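Local coordinates for B-agarase (Agarivorans gilvus, PDB 5Z6P), which probably hydrolyses agarose as a beta-agarase of glycoside hydrolase family 50, with a carbohydrate-binding-like domain in its N-terminal part, at residues N59-E63 / C64-K68; I115-H118 / Q119-H123; Y153-G156 / L157-P161; H193-L196 / L197-L201; T685-S688 / Q689-G693. All coordinates share one frame; numbering follows the deposited sequence.

Overall arrangement
Five local contacts illustrate how chemistry follows position in a fold. Contacts 1 and 2 are beta hairpins of the CBM-like domain, their centres about 27 Å apart; contact 1 is largely at the surface and carries a weak salt bridge, whereas contact 2, partly buried, relies on a Met-aromatic pair and an aspartate that holds its turn. Contact 3, also at the surface, is an irregular loop knotted by one serine hydroxyl and two waters. Contacts 4 and 5 are partly buried, about 15 Å apart between centres, and share helix 689-704 as neighbour or member. Contact 4 also meets contact 1 directly, strand 199-210 lying beside strand 64-69.

Contact 1. Residues N59-E63 / C64-K68; sequences NLRFE and CLEIK
Arg-61 and Glu-66 supply the polar side-chain contact of a tight beta hairpin, meeting above the same face of the ladder. The pair is a salt bridge, with Arg-61 NH1 lying 3.1 Å from Glu-66 OE1. Both hydrogen bonds from NH1 are weak: the one to OE1 is sharply bent, while the one to Glu-66 OE2 is nearly straight (170°) but long. Carboxylate and guanidinium planes are turned 51° apart, so the two groups do not form a flat double bridge. Arg-61 CG lies opposite its own N (chi1 179°), and this nearly extended start puts Arg-61 CD 3.0 Å from Glu-66 OE2; the bend at chi3 then turns the guanidinium so that NH1 meets the carboxylate. Asn-59 ND2 sits 4.0 Å above one face of the guanidinium plane.

Backbone bonds set the register. Asn-59 and Glu-66 exchange two, Glu-66 N to Asn-59 O at 2.8 Å, and Arg-61 and Cys-64 exchange two more. A type I' turn with Phe-62 and Glu-63 at its centre, both at positive phi, completes this two-residue hairpin.

Apolar contact is modest: Leu-60 CD1 reaches 4.5 Å from Leu-65 CB on the opposite face, where Phe-42 and Leu-47 also touch both leucines. Strand 56-61 thus pairs with strand 64-69, whose other edge hydrogen-bonds to strand 199-210 through Leu-65 and Ile-67, and Phe-53 of strand 51-54 packs on their side chains.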
loop_
_atom_site.group_PDB
_atom_site.type_symbol
_atom_site.label_atom_id
_atom_site.label_comp_id
_atom_site.label_asym_id
_atom_site.label_seq_id
_atom_site.Cartn_x
_atom_site.Cartn_y
_atom_site.Cartn_z
ATOM N N ASN A 59 -0.296 -13.746 30.942
ATOM C CA ASN A 59 -0.757 -14.230 32.223
ATOM C C ASN A 59 -2.239 -14.562 32.145
ATOM O O ASN A 59 -3.036 -13.744 31.703
ATOM C CB ASN A 59 -0.475 -13.186 33.309
ATOM C CG ASN A 59 -0.674 -13.728 34.717
ATOM O OD1 ASN A 59 -0.765 -14.937 34.929
ATOM N ND2 ASN A 59 -0.727 -12.829 35.689
ATOM N N LEU A 60 -2.602 -15.773 32.545
ATOM C CA LEU A 60 -3.996 -16.151 32.604
ATOM C C LEU A 60 -4.549 -15.885 34.003
ATOM O O LEU A 60 -4.038 -16.402 34.986
ATOM C CB LEU A 60 -4.181 -17.617 32.222
ATOM C CG LEU A 60 -5.633 -18.089 32.310
ATOM C CD1 LEU A 60 -6.489 -17.425 31.249
ATOM C CD2 LEU A 60 -5.724 -19.598 32.221
ATOM N N ARG A 61 -5.610 -15.085 34.076
ATOM C CA ARG A 61 -6.094 -14.552 35.346
ATOM C C ARG A 61 -7.575 -14.144 35.235
ATOM O O ARG A 61 -7.945 -13.383 34.340
ATOM C CB ARG A 61 -5.199 -13.372 35.752
ATOM C CG ARG A 61 -5.541 -12.647 37.035
ATOM C CD ARG A 61 -4.933 -11.236 36.985
ATOM N NE ARG A 61 -3.811 -11.048 37.892
ATOM C CZ ARG A 61 -2.861 -10.126 37.747
ATOM N NH1 ARG A 61 -2.855 -9.308 36.696
ATOM N NH2 ARG A 61 -1.893 -10.043 38.649
ATOM N N PHE A 62 -8.408 -14.679 36.129
ATOM C CA PHE A 62 -9.853 -14.444 36.142
ATOM C C PHE A 62 -10.494 -14.652 34.766
ATOM O O PHE A 62 -11.186 -13.779 34.254
ATOM C CB PHE A 62 -10.162 -13.033 36.663
ATOM C CG PHE A 62 -11.600 -12.836 37.088
ATOM C CD1 PHE A 62 -12.177 -13.661 38.045
ATOM C CD2 PHE A 62 -12.374 -11.821 36.535
ATOM C CE1 PHE A 62 -13.494 -13.481 38.436
ATOM C CE2 PHE A 62 -13.689 -11.634 36.926
ATOM C CZ PHE A 62 -14.251 -12.466 37.876
ATOM N N GLU A 63 -10.237 -15.812 34.172
ATOM C CA GLU A 63 -10.793 -16.193 32.877
ATOM C C GLU A 63 -10.466 -15.241 31.721
ATOM O O GLU A 63 -11.072 -15.324 30.662
ATOM C CB GLU A 63 -12.309 -16.357 32.993
ATOM C CG GLU A 63 -12.737 -17.796 33.204
ATOM C CD GLU A 63 -14.075 -17.909 33.899
ATOM O OE1 GLU A 63 -14.841 -16.923 33.886
ATOM O OE2 GLU A 63 -14.355 -18.984 34.468
ATOM N N CYS A 64 -9.510 -14.346 31.918
ATOM C CA CYS A 64 -9.003 -13.525 30.824
ATOM C C CYS A 64 -7.537 -13.832 30.594
ATOM O O CYS A 64 -6.767 -13.954 31.543
ATOM C CB CYS A 64 -9.178 -12.028 31.110
ATOM S SG CYS A 64 -10.789 -11.373 30.701
ATOM N N LEU A 65 -7.161 -13.962 29.333
ATOM C CA LEU A 65 -5.759 -14.038 28.968
ATOM C C LEU A 65 -5.197 -12.619 28.803
ATOM O O LEU A 65 -5.552 -11.908 27.867
ATOM C CB LEU A 65 -5.577 -14.856 27.690
ATOM C CG LEU A 65 -4.223 -14.816 26.980
ATOM C CD1 LEU A 65 -3.105 -15.212 27.913
ATOM C CD2 LEU A 65 -4.243 -15.719 25.755
ATOM N N GLU A 66 -4.334 -12.216 29.730
ATOM C CA GLU A 66 -3.708 -10.898 29.694
ATOM C C GLU A 66 -2.442 -10.967 28.871
ATOM O O GLU A 66 -1.532 -11.725 29.210
ATOM C CB GLU A 66 -3.379 -10.395 31.114
ATOM C CG GLU A 66 -4.536 -10.453 32.084
ATOM C CD GLU A 66 -4.218 -9.846 33.454
ATOM O OE1 GLU A 66 -3.114 -9.300 33.652
ATOM O OE2 GLU A 66 -5.094 -9.915 34.332
ATOM N N ILE A 67 -2.366 -10.192 27.797
ATOM C CA ILE A 67 -1.157 -10.192 26.985
ATOM C C ILE A 67 -0.587 -8.793 26.853
ATOM O O ILE A 67 -1.319 -7.828 26.637
ATOM C CB ILE A 67 -1.384 -10.780 25.558
ATOM C CG1 ILE A 67 -2.550 -10.096 24.853
ATOM C CG2 ILE A 67 -1.613 -12.285 25.605
ATOM C CD1 ILE A 67 -2.623 -10.417 23.377
ATOM N N LYS A 68 0.725 -8.697 27.038
ATOM C CA LYS A 68 1.478 -7.503 26.715
ATOM C C LYS A 68 2.373 -7.804 25.519
ATOM O O LYS A 68 3.335 -8.556 25.630
ATOM C CB LYS A 68 2.319 -7.029 27.902
ATOM C CG LYS A 68 3.123 -5.785 27.596
ATOM C CD LYS A 68 3.987 -5.314 28.772
ATOM C CE LYS A 68 4.871 -4.140 28.342
ATOM N NZ LYS A 68 5.665 -3.567 29.460
#

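Contact 2. Residues I115-H118 / Q119-H123; sequences IFDH and QGQMH
Met-122 lies alongside the Phe-116 ring and places CG over one of its faces, 4.2 Å from the ring centroid. The carbon stands off centre, toward the CE2 rim, in a CH-pi contact. SD follows at 3.8 Å from Phe-116 CE2, approaching the ring obliquely rather than over its middle, which makes this a Met-aromatic contact. Met-122 holds CG anti to its N (chi1 168°), and the two side chains run in the same direction from a non-hydrogen-bonded pair. The flanking pair, Ile-115 with His-123, is hydrogen-bonded: His-123 N reaches Ile-115 O at 2.7 Å, and Ile-115 N returns the bond to His-123 O.

The chain reverses through a type I turn from Asp-117 to Gly-120, with the glycine at positive phi in the manner of a G1 bulge; a hairpin of this kind joins strands 109-117 and 122-129. Asp-117 N closes it by donating to Gln-121 O at 3.1 Å, nearly in line with the carbonyl.

Within the turn Asp-117 grips Gly-120 N twice. The glycine N-H is shared by the backbone O of Asp-117, met from well above the carbonyl plane, and by the Asp-117 OD1 carboxylate oxygen at 2.9 Å. Asp-117 has chi1 near +71°, tucking CG between its own N and carbonyl carbon and so folding the carboxylate back over the turn. Its OD2 is hydrogen-bonded to Asp-181 N, while Gln-121 CG approaches the same OD2 to 3.2 Å. His-123 ND1 binds Ala-177 O, NE2 pairs with Arg-125 NE, and the imidazole meets the Trp-173 ring with their planes about 50° apart.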
loop_
_atom_site.group_PDB
_atom_site.type_symbol
_atom_site.label_atom_id
_atom_site.label_comp_id
_atom_site.label_asym_id
_atom_site.label_seq_id
_atom_site.Cartn_x
_atom_site.Cartn_y
_atom_site.Cartn_z
ATOM N N ILE A 115 -4.908 -17.799 10.032
ATOM C CA ILE A 115 -5.320 -19.175 10.242
ATOM C C ILE A 115 -4.735 -20.073 9.151
ATOM O O ILE A 115 -4.934 -19.829 7.961
ATOM C CB ILE A 115 -6.836 -19.263 10.278
ATOM C CG1 ILE A 115 -7.358 -18.236 11.288
ATOM C CG2 ILE A 115 -7.274 -20.659 10.616
ATOM C CD1 ILE A 115 -8.832 -18.092 11.334
ATOM N N PHE A 116 -3.991 -21.095 9.569
ATOM C CA PHE A 116 -3.234 -21.950 8.658
ATOM C C PHE A 116 -3.832 -23.345 8.584
ATOM O O PHE A 116 -4.229 -23.896 9.602
ATOM C CB PHE A 116 -1.771 -22.060 9.112
ATOM C CG PHE A 116 -1.046 -20.746 9.191
ATOM C CD1 PHE A 116 -1.163 -19.942 10.310
ATOM C CD2 PHE A 116 -0.236 -20.327 8.155
ATOM C CE1 PHE A 116 -0.497 -18.736 10.393
ATOM C CE2 PHE A 116 0.437 -19.117 8.231
ATOM C CZ PHE A 116 0.305 -18.325 9.354
ATOM N N ASP A 117 -3.893 -23.932 7.393
ATOM C CA ASP A 117 -4.322 -25.323 7.310
ATOM C C ASP A 117 -3.120 -26.251 7.129
ATOM O O ASP A 117 -2.001 -25.789 6.952
ATOM C CB ASP A 117 -5.371 -25.525 6.195
ATOM C CG ASP A 117 -4.805 -25.409 4.777
ATOM O OD1 ASP A 117 -3.575 -25.326 4.576
ATOM O OD2 ASP A 117 -5.632 -25.412 3.840
ATOM N N HIS A 118 -3.365 -27.554 7.184
ATOM C CA HIS A 118 -2.311 -28.555 7.055
ATOM C C HIS A 118 -1.524 -28.439 5.757
ATOM O O HIS A 118 -0.360 -28.809 5.705
ATOM C CB HIS A 118 -2.902 -29.962 7.155
ATOM C CG HIS A 118 -1.869 -31.045 7.196
ATOM N ND1 HIS A 118 -1.247 -31.526 6.063
ATOM C CD2 HIS A 118 -1.339 -31.734 8.235
ATOM C CE1 HIS A 118 -0.383 -32.465 6.402
ATOM N NE2 HIS A 118 -0.418 -32.611 7.714
ATOM N N GLN A 119 -2.160 -27.940 4.704
ATOM C CA GLN A 119 -1.486 -27.812 3.417
ATOM C C GLN A 119 -0.457 -26.695 3.474
ATOM O O GLN A 119 0.568 -26.739 2.802
ATOM C CB GLN A 119 -2.495 -27.548 2.296
ATOM C CG GLN A 119 -3.531 -28.647 2.112
ATOM C CD GLN A 119 -2.925 -29.957 1.637
ATOM O OE1 GLN A 119 -2.026 -29.974 0.792
ATOM N NE2 GLN A 119 -3.421 -31.065 2.180
ATOM N N GLY A 120 -0.739 -25.689 4.286
ATOM C CA GLY A 120 0.164 -24.569 4.415
ATOM C C GLY A 120 -0.459 -23.230 4.070
ATOM O O GLY A 120 0.032 -22.201 4.517
ATOM N N GLN A 121 -1.537 -23.229 3.288
ATOM C CA GLN A 121 -2.157 -21.968 2.909
ATOM C C GLN A 121 -2.812 -21.300 4.104
ATOM O O GLN A 121 -3.127 -21.944 5.110
ATOM C CB GLN A 121 -3.172 -22.157 1.784
ATOM C CG GLN A 121 -4.337 -23.025 2.112
ATOM C CD GLN A 121 -4.657 -23.940 0.960
ATOM O OE1 GLN A 121 -3.772 -24.285 0.178
ATOM N NE2 GLN A 121 -5.922 -24.335 0.839
ATOM N N MET A 122 -3.012 -19.996 3.970
ATOM C CA MET A 122 -3.279 -19.137 5.104
ATOM C C MET A 122 -4.453 -18.224 4.866
ATOM O O MET A 122 -4.494 -17.489 3.897
ATOM C CB MET A 122 -2.044 -18.301 5.419
ATOM C CG MET A 122 -2.282 -17.166 6.387
ATOM S SD MET A 122 -0.894 -16.035 6.395
ATOM C CE MET A 122 -1.105 -15.154 4.848
ATOM N N HIS A 123 -5.417 -18.275 5.767
ATOM C CA HIS A 123 -6.484 -17.306 5.761
ATOM C C HIS A 123 -6.116 -16.164 6.713
ATOM O O HIS A 123 -6.071 -16.351 7.923
ATOM C CB HIS A 123 -7.787 -17.973 6.170
ATOM C CG HIS A 123 -8.943 -17.035 6.262
ATOM N ND1 HIS A 123 -9.764 -16.763 5.195
ATOM C CD2 HIS A 123 -9.412 -16.301 7.297
ATOM C CE1 HIS A 123 -10.698 -15.907 5.569
ATOM N NE2 HIS A 123 -10.504 -15.608 6.839
#

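Contact 3. Residues Y153-G156 / L157-P161; sequences YASG and LRSNP
The Tyr-153 ring carries Pro-161 over one face, with Pro-161 CA 4.0 Å from the ring centroid in a CH-pi contact. The proline crosses the tyrosine at about a right angle, set toward the phenol end, where its CB comes to 3.3 Å from Tyr-153 OH. The ring also stacks with Phe-679, and its hydroxyl is hydrogen-bonded to Cys-162 O. The arrangement belongs to an irregular loop between strands 135-140 and 168-174, within which the disulfide Cys-151 to Cys-162 ties together the two ends of this stretch.

Two successive beta turns curl the chain. Arg-158 N reaches Ser-155 O across a type II' turn, in which Gly-156 takes the positive-phi position. Ser-159 N then donates to Gly-156 O at 3.2 Å. The Ser-159 hydroxyl, with chi1 -63° directing it back beside its own N, grips that same carbonyl as donor at 2.9 Å; both donors approach Gly-156 O from one face of its plane. Ser-159 OG is also an acceptor, taking Ser-155 N at 3.0 Å and a proton from one water. Ser-155 OG is hydrogen-bonded to Asn-152 OD1. A second water bridges the chain, donating to Ser-155 OG and, at 2.7 Å, to Arg-158 O.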
loop_
_atom_site.group_PDB
_atom_site.type_symbol
_atom_site.label_atom_id
_atom_site.label_comp_id
_atom_site.label_asym_id
_atom_site.label_seq_id
_atom_site.Cartn_x
_atom_site.Cartn_y
_atom_site.Cartn_z
ATOM N N TYR A 153 -15.169 -8.025 2.088
ATOM C CA TYR A 153 -15.313 -6.832 1.253
ATOM C C TYR A 153 -14.062 -6.584 0.398
ATOM O O TYR A 153 -13.736 -5.444 0.054
ATOM C CB TYR A 153 -15.596 -5.599 2.106
ATOM C CG TYR A 153 -16.953 -5.569 2.761
ATOM C CD1 TYR A 153 -18.046 -5.011 2.114
ATOM C CD2 TYR A 153 -17.137 -6.076 4.036
ATOM C CE1 TYR A 153 -19.288 -4.970 2.719
ATOM C CE2 TYR A 153 -18.370 -6.037 4.650
ATOM C CZ TYR A 153 -19.443 -5.485 3.986
ATOM O OH TYR A 153 -20.678 -5.453 4.593
ATOM N N ALA A 154 -13.363 -7.649 0.046
ATOM C CA ALA A 154 -12.095 -7.487 -0.643
ATOM C C ALA A 154 -12.100 -8.139 -2.010
ATOM O O ALA A 154 -11.050 -8.463 -2.536
ATOM C CB ALA A 154 -10.962 -8.059 0.205
ATOM N N SER A 155 -13.282 -8.343 -2.585
ATOM C CA SER A 155 -13.373 -9.045 -3.854
ATOM C C SER A 155 -14.047 -8.217 -4.941
ATOM O O SER A 155 -14.410 -8.746 -5.980
ATOM C CB SER A 155 -14.137 -10.357 -3.679
ATOM O OG SER A 155 -13.483 -11.203 -2.761
ATOM N N GLY A 156 -14.205 -6.921 -4.709
ATOM C CA GLY A 156 -14.875 -6.077 -5.677
ATOM C C GLY A 156 -16.328 -6.488 -5.784
ATOM O O GLY A 156 -16.993 -6.660 -4.775
ATOM N N LEU A 157 -16.819 -6.675 -7.002
ATOM C CA LEU A 157 -18.227 -7.002 -7.177
ATOM C C LEU A 157 -18.567 -8.445 -6.818
ATOM O O LEU A 157 -19.739 -8.819 -6.781
ATOM C CB LEU A 157 -18.662 -6.709 -8.606
ATOM C CG LEU A 157 -19.081 -5.252 -8.773
ATOM C CD1 LEU A 157 -17.881 -4.452 -9.263
ATOM C CD2 LEU A 157 -20.259 -5.135 -9.710
ATOM N N ARG A 158 -17.559 -9.258 -6.536
ATOM C CA ARG A 158 -17.827 -10.619 -6.081
ATOM C C ARG A 158 -17.686 -10.746 -4.554
ATOM O O ARG A 158 -17.607 -11.841 -4.024
ATOM C CB ARG A 158 -16.907 -11.613 -6.790
ATOM C CG ARG A 158 -17.221 -11.774 -8.266
ATOM C CD ARG A 158 -16.615 -13.045 -8.823
ATOM N NE ARG A 158 -16.955 -14.201 -8.000
ATOM C CZ ARG A 158 -16.761 -15.464 -8.363
ATOM N NH1 ARG A 158 -16.224 -15.740 -9.545
ATOM N NH2 ARG A 158 -17.102 -16.449 -7.545
ATOM N N SER A 159 -17.655 -9.621 -3.857
ATOM C CA SER A 159 -17.691 -9.646 -2.407
ATOM C C SER A 159 -19.013 -10.232 -1.910
ATOM O O SER A 159 -20.047 -10.119 -2.565
ATOM C CB SER A 159 -17.494 -8.240 -1.839
ATOM O OG SER A 159 -16.225 -7.721 -2.169
ATOM N N ASN A 160 -18.967 -10.879 -0.755
ATOM C CA ASN A 160 -20.179 -11.235 -0.045
ATOM C C ASN A 160 -20.134 -10.501 1.282
ATOM O O ASN A 160 -19.389 -10.880 2.165
ATOM C CB ASN A 160 -20.294 -12.747 0.177
ATOM C CG ASN A 160 -19.734 -13.561 -0.974
ATOM O OD1 ASN A 160 -20.392 -13.755 -1.998
ATOM N ND2 ASN A 160 -18.523 -14.071 -0.796
ATOM N N PRO A 161 -20.922 -9.433 1.419
ATOM C CA PRO A 161 -20.780 -8.550 2.576
ATOM C C PRO A 161 -20.894 -9.269 3.918
ATOM O O PRO A 161 -21.768 -10.107 4.100
ATOM C CB PRO A 161 -21.926 -7.549 2.393
ATOM C CG PRO A 161 -22.868 -8.207 1.488
ATOM C CD PRO A 161 -22.025 -9.005 0.550
HETATM O O HOH W 1 -16.036 -4.744 -2.045
HETATM O O HOH W 2 -15.990 -13.289 -2.356
#

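Contact 4. Residues H193-L196 / L197-L201; sequences HGSL and LDHHL
Ser-195 and His-199 meet where the chain crosses from strand 185-193 to strand 199-210 of the CBM-like domain. The turn at Ser-195 meets the definition of an ST turn, because Leu-197 N donates to the hydroxyl two residues earlier. That closing bond is weak, Leu-197 N lying 3.3 Å from Ser-195 OG although the approach is fairly straight (163°).

A second hydrogen bond is shorter. His-199 NE2 donates to Ser-195 OG at 2.7 Å, and the oxygen lies close to the plane of the imidazole, 7° out of it. It is therefore the ring edge, not a face, that takes the hydroxyl. Ser-195 turns OG anti to its N (chi1 -169°), toward the following segment, and so presents one oxygen to both donors. The hydroxyl is also hydrogen-bonded to Glu-647 OE1, a carboxylate that binds Leu-196 N as well and so ties the crossing to the segment that follows strand 640-643. The imidazole of His-199 meets that of His-107 with planes nearly perpendicular.

Apolar contact comes from the two leucines at the bend. Leu-196 CB stands 4.4 Å from Leu-197 CG, and both side chains rest against Arg-698 of helix 689-704. Leu-197 also folds a methyl back over the preceding peptide: its CD2 comes to 3.3 Å from Leu-196 O.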
loop_
_atom_site.group_PDB
_atom_site.type_symbol
_atom_site.label_atom_id
_atom_site.label_comp_id
_atom_site.label_asym_id
_atom_site.label_seq_id
_atom_site.Cartn_x
_atom_site.Cartn_y
_atom_site.Cartn_z
ATOM N N HIS A 193 2.175 -6.518 14.798
ATOM C CA HIS A 193 3.474 -6.227 14.214
ATOM C C HIS A 193 3.531 -4.857 13.567
ATOM O O HIS A 193 2.509 -4.229 13.331
ATOM C CB HIS A 193 3.857 -7.312 13.197
ATOM C CG HIS A 193 3.180 -7.172 11.872
ATOM N ND1 HIS A 193 1.928 -7.689 11.620
ATOM C CD2 HIS A 193 3.582 -6.578 10.723
ATOM C CE1 HIS A 193 1.587 -7.418 10.372
ATOM N NE2 HIS A 193 2.576 -6.749 9.804
ATOM N N GLY A 194 4.750 -4.395 13.317
ATOM C CA GLY A 194 4.988 -3.115 12.688
ATOM C C GLY A 194 4.481 -1.938 13.507
ATOM O O GLY A 194 4.127 -0.896 12.964
ATOM N N SER A 195 4.439 -2.102 14.818
ATOM C CA SER A 195 3.856 -1.076 15.660
ATOM C C SER A 195 4.919 -0.170 16.276
ATOM O O SER A 195 6.059 -0.580 16.440
ATOM C CB SER A 195 3.021 -1.715 16.757
ATOM O OG SER A 195 2.266 -0.735 17.425
ATOM N N LEU A 196 4.540 1.062 16.618
ATOM C CA LEU A 196 5.462 1.969 17.301
ATOM C C LEU A 196 5.283 1.909 18.814
ATOM O O LEU A 196 5.992 2.583 19.564
ATOM C CB LEU A 196 5.268 3.404 16.831
ATOM C CG LEU A 196 5.592 3.701 15.369
ATOM C CD1 LEU A 196 5.402 5.166 15.162
ATOM C CD2 LEU A 196 7.019 3.287 15.037
ATOM N N LEU A 197 4.339 1.087 19.257
ATOM C CA LEU A 197 3.946 1.064 20.654
ATOM C C LEU A 197 3.755 -0.353 21.144
ATOM O O LEU A 197 3.549 -1.257 20.351
ATOM C CB LEU A 197 2.654 1.857 20.852
ATOM C CG LEU A 197 2.636 3.300 20.355
ATOM C CD1 LEU A 197 1.223 3.850 20.391
ATOM C CD2 LEU A 197 3.570 4.154 21.186
ATOM N N ASP A 198 3.836 -0.542 22.456
ATOM C CA ASP A 198 3.440 -1.797 23.070
ATOM C C ASP A 198 1.923 -1.854 23.110
ATOM O O ASP A 198 1.269 -0.846 22.927
ATOM C CB ASP A 198 4.029 -1.926 24.476
ATOM C CG ASP A 198 5.529 -2.192 24.456
ATOM O OD1 ASP A 198 6.051 -2.686 23.425
ATOM O OD2 ASP A 198 6.183 -1.919 25.476
ATOM N N HIS A 199 1.356 -3.024 23.347
ATOM C CA HIS A 199 -0.090 -3.114 23.500
ATOM C C HIS A 199 -0.465 -4.059 24.635
ATOM O O HIS A 199 0.144 -5.106 24.810
ATOM C CB HIS A 199 -0.750 -3.564 22.184
ATOM C CG HIS A 199 -0.381 -2.721 21.004
ATOM N ND1 HIS A 199 -1.162 -1.674 20.554
ATOM C CD2 HIS A 199 0.696 -2.762 20.183
ATOM C CE1 HIS A 199 -0.578 -1.108 19.514
ATOM N NE2 HIS A 199 0.552 -1.748 19.269
ATOM N N HIS A 200 -1.471 -3.669 25.408
ATOM C CA HIS A 200 -1.949 -4.477 26.524
ATOM C C HIS A 200 -3.386 -4.924 26.274
ATOM O O HIS A 200 -4.291 -4.112 26.336
ATOM C CB HIS A 200 -1.881 -3.689 27.839
ATOM C CG HIS A 200 -0.512 -3.184 28.186
ATOM N ND1 HIS A 200 0.138 -2.212 27.455
ATOM C CD2 HIS A 200 0.327 -3.514 29.194
ATOM C CE1 HIS A 200 1.315 -1.968 27.999
ATOM N NE2 HIS A 200 1.451 -2.742 29.061
ATOM N N LEU A 201 -3.600 -6.209 26.012
ATOM C CA LEU A 201 -4.941 -6.687 25.704
ATOM C C LEU A 201 -5.471 -7.714 26.707
ATOM O O LEU A 201 -4.714 -8.395 27.397
ATOM C CB LEU A 201 -4.983 -7.307 24.300
ATOM C CG LEU A 201 -4.488 -6.478 23.116
ATOM C CD1 LEU A 201 -4.437 -7.319 21.878
ATOM C CD2 LEU A 201 -5.389 -5.300 22.873
#

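Contact 5. Residues T685-S688 / Q689-G693; sequences TACS and QQERG
An N-cap contact between Ser-688 and Glu-691 opens helix 689-704, joining the helix to the loop arriving from strand 664-668. Ser-688 is the N-cap residue, and its OG accepts from Glu-691 N at 3.1 Å (159°). With chi1 at 74° the hydroxyl sits between the serine's own N and carbonyl carbon, which lets it lean over the first turn. The serine carbonyl continues the pattern, taking Arg-692 N at 3.1 Å from Ser-688 O.

Glu-691 answers from the helix side, but its carboxylate bonds one residue before the cap: Cys-687 N donates to Glu-691 OE1 at 2.9 Å. The N-H comes to the anti side of that oxygen, somewhat out of the carboxylate plane. An extended chain, CG anti to the backbone N, carries the group back along the loop, and its CG packs 3.8 Å from Ala-686 CB. The methyl of Ala-686 also touches Arg-692 CG at 4.0 Å. Arg-692 in turn bends at chi3, and its NH1 meets Gln-689 OE1 in the guanidinium plane, 2.9 Å away and on a lone pair of the amide oxygen; Gln-689 NE2 is hydrogen-bonded to Asp-675 OD1.

Around the helix start, Glu-691 OE1 is also bonded to Ser-108 OG of the CBM-like domain, so this turn reaches across to it. Arg-692 binds Phe-671 O and makes a cation-pi contact with Tyr-744, while its NH2 meets Tyr-714 OH at the end of strand 709-714.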
loop_
_atom_site.group_PDB
_atom_site.type_symbol
_atom_site.label_atom_id
_atom_site.label_comp_id
_atom_site.label_asym_id
_atom_site.label_seq_id
_atom_site.Cartn_x
_atom_site.Cartn_y
_atom_site.Cartn_z
ATOM N N THR A 685 -4.507 0.440 10.528
ATOM C CA THR A 685 -5.811 0.914 10.970
ATOM C C THR A 685 -5.842 1.612 12.332
ATOM O O THR A 685 -5.029 1.345 13.214
ATOM C CB THR A 685 -6.829 -0.250 10.994
ATOM O OG1 THR A 685 -6.483 -1.184 12.019
ATOM C CG2 THR A 685 -6.846 -0.966 9.675
ATOM N N ALA A 686 -6.803 2.525 12.467
ATOM C CA ALA A 686 -7.049 3.291 13.681
ATOM C C ALA A 686 -8.493 3.046 14.132
ATOM O O ALA A 686 -9.287 2.535 13.354
ATOM C CB ALA A 686 -6.809 4.762 13.433
ATOM N N CYS A 687 -8.840 3.422 15.365
ATOM C CA CYS A 687 -10.187 3.166 15.866
ATOM C C CYS A 687 -11.141 4.304 15.528
ATOM O O CYS A 687 -12.349 4.165 15.648
ATOM C CB CYS A 687 -10.187 2.935 17.387
ATOM S SG CYS A 687 -9.743 4.367 18.349
ATOM N N SER A 688 -10.604 5.424 15.082
ATOM C CA SER A 688 -11.425 6.605 14.883
ATOM C C SER A 688 -10.701 7.579 13.977
ATOM O O SER A 688 -9.495 7.456 13.805
ATOM C CB SER A 688 -11.697 7.274 16.216
ATOM O OG SER A 688 -10.516 7.929 16.636
ATOM N N GLN A 689 -11.426 8.566 13.450
ATOM C CA GLN A 689 -10.813 9.644 12.675
ATOM C C GLN A 689 -9.749 10.373 13.488
ATOM O O GLN A 689 -8.708 10.759 12.970
ATOM C CB GLN A 689 -11.864 10.644 12.182
ATOM C CG GLN A 689 -12.830 10.084 11.116
ATOM C CD GLN A 689 -12.078 9.375 9.999
ATOM O OE1 GLN A 689 -11.191 9.953 9.360
ATOM N NE2 GLN A 689 -12.397 8.112 9.795
ATOM N N GLN A 690 -10.020 10.578 14.766
ATOM C CA GLN A 690 -9.065 11.282 15.608
ATOM C C GLN A 690 -7.753 10.504 15.687
ATOM O O GLN A 690 -6.680 11.088 15.612
ATOM C CB GLN A 690 -9.637 11.518 17.008
ATOM C CG GLN A 690 -8.749 12.360 17.893
ATOM C CD GLN A 690 -9.230 12.412 19.337
ATOM O OE1 GLN A 690 -10.135 11.691 19.723
ATOM N NE2 GLN A 690 -8.616 13.276 20.136
ATOM N N GLU A 691 -7.847 9.188 15.825
ATOM C CA GLU A 691 -6.654 8.377 15.944
ATOM C C GLU A 691 -5.878 8.278 14.619
ATOM O O GLU A 691 -4.673 8.050 14.626
ATOM C CB GLU A 691 -6.987 6.988 16.462
ATOM C CG GLU A 691 -5.711 6.212 16.819
ATOM C CD GLU A 691 -5.955 4.940 17.606
ATOM O OE1 GLU A 691 -6.614 4.005 17.097
ATOM O OE2 GLU A 691 -5.457 4.880 18.739
ATOM N N ARG A 692 -6.574 8.451 13.499
ATOM C CA ARG A 692 -5.925 8.478 12.195
ATOM C C ARG A 692 -4.862 9.567 12.147
ATOM O O ARG A 692 -3.733 9.339 11.708
ATOM C CB ARG A 692 -6.942 8.714 11.083
ATOM C CG ARG A 692 -7.811 7.516 10.716
ATOM C CD ARG A 692 -8.678 7.846 9.488
ATOM N NE ARG A 692 -7.850 8.025 8.295
ATOM C CZ ARG A 692 -8.130 8.837 7.282
ATOM N NH1 ARG A 692 -9.236 9.588 7.297
ATOM N NH2 ARG A 692 -7.288 8.912 6.254
ATOM N N GLY A 693 -5.262 10.758 12.574
ATOM C CA GLY A 693 -4.384 11.898 12.658
ATOM C C GLY A 693 -3.247 11.643 13.644
ATOM O O GLY A 693 -2.104 11.928 13.332
#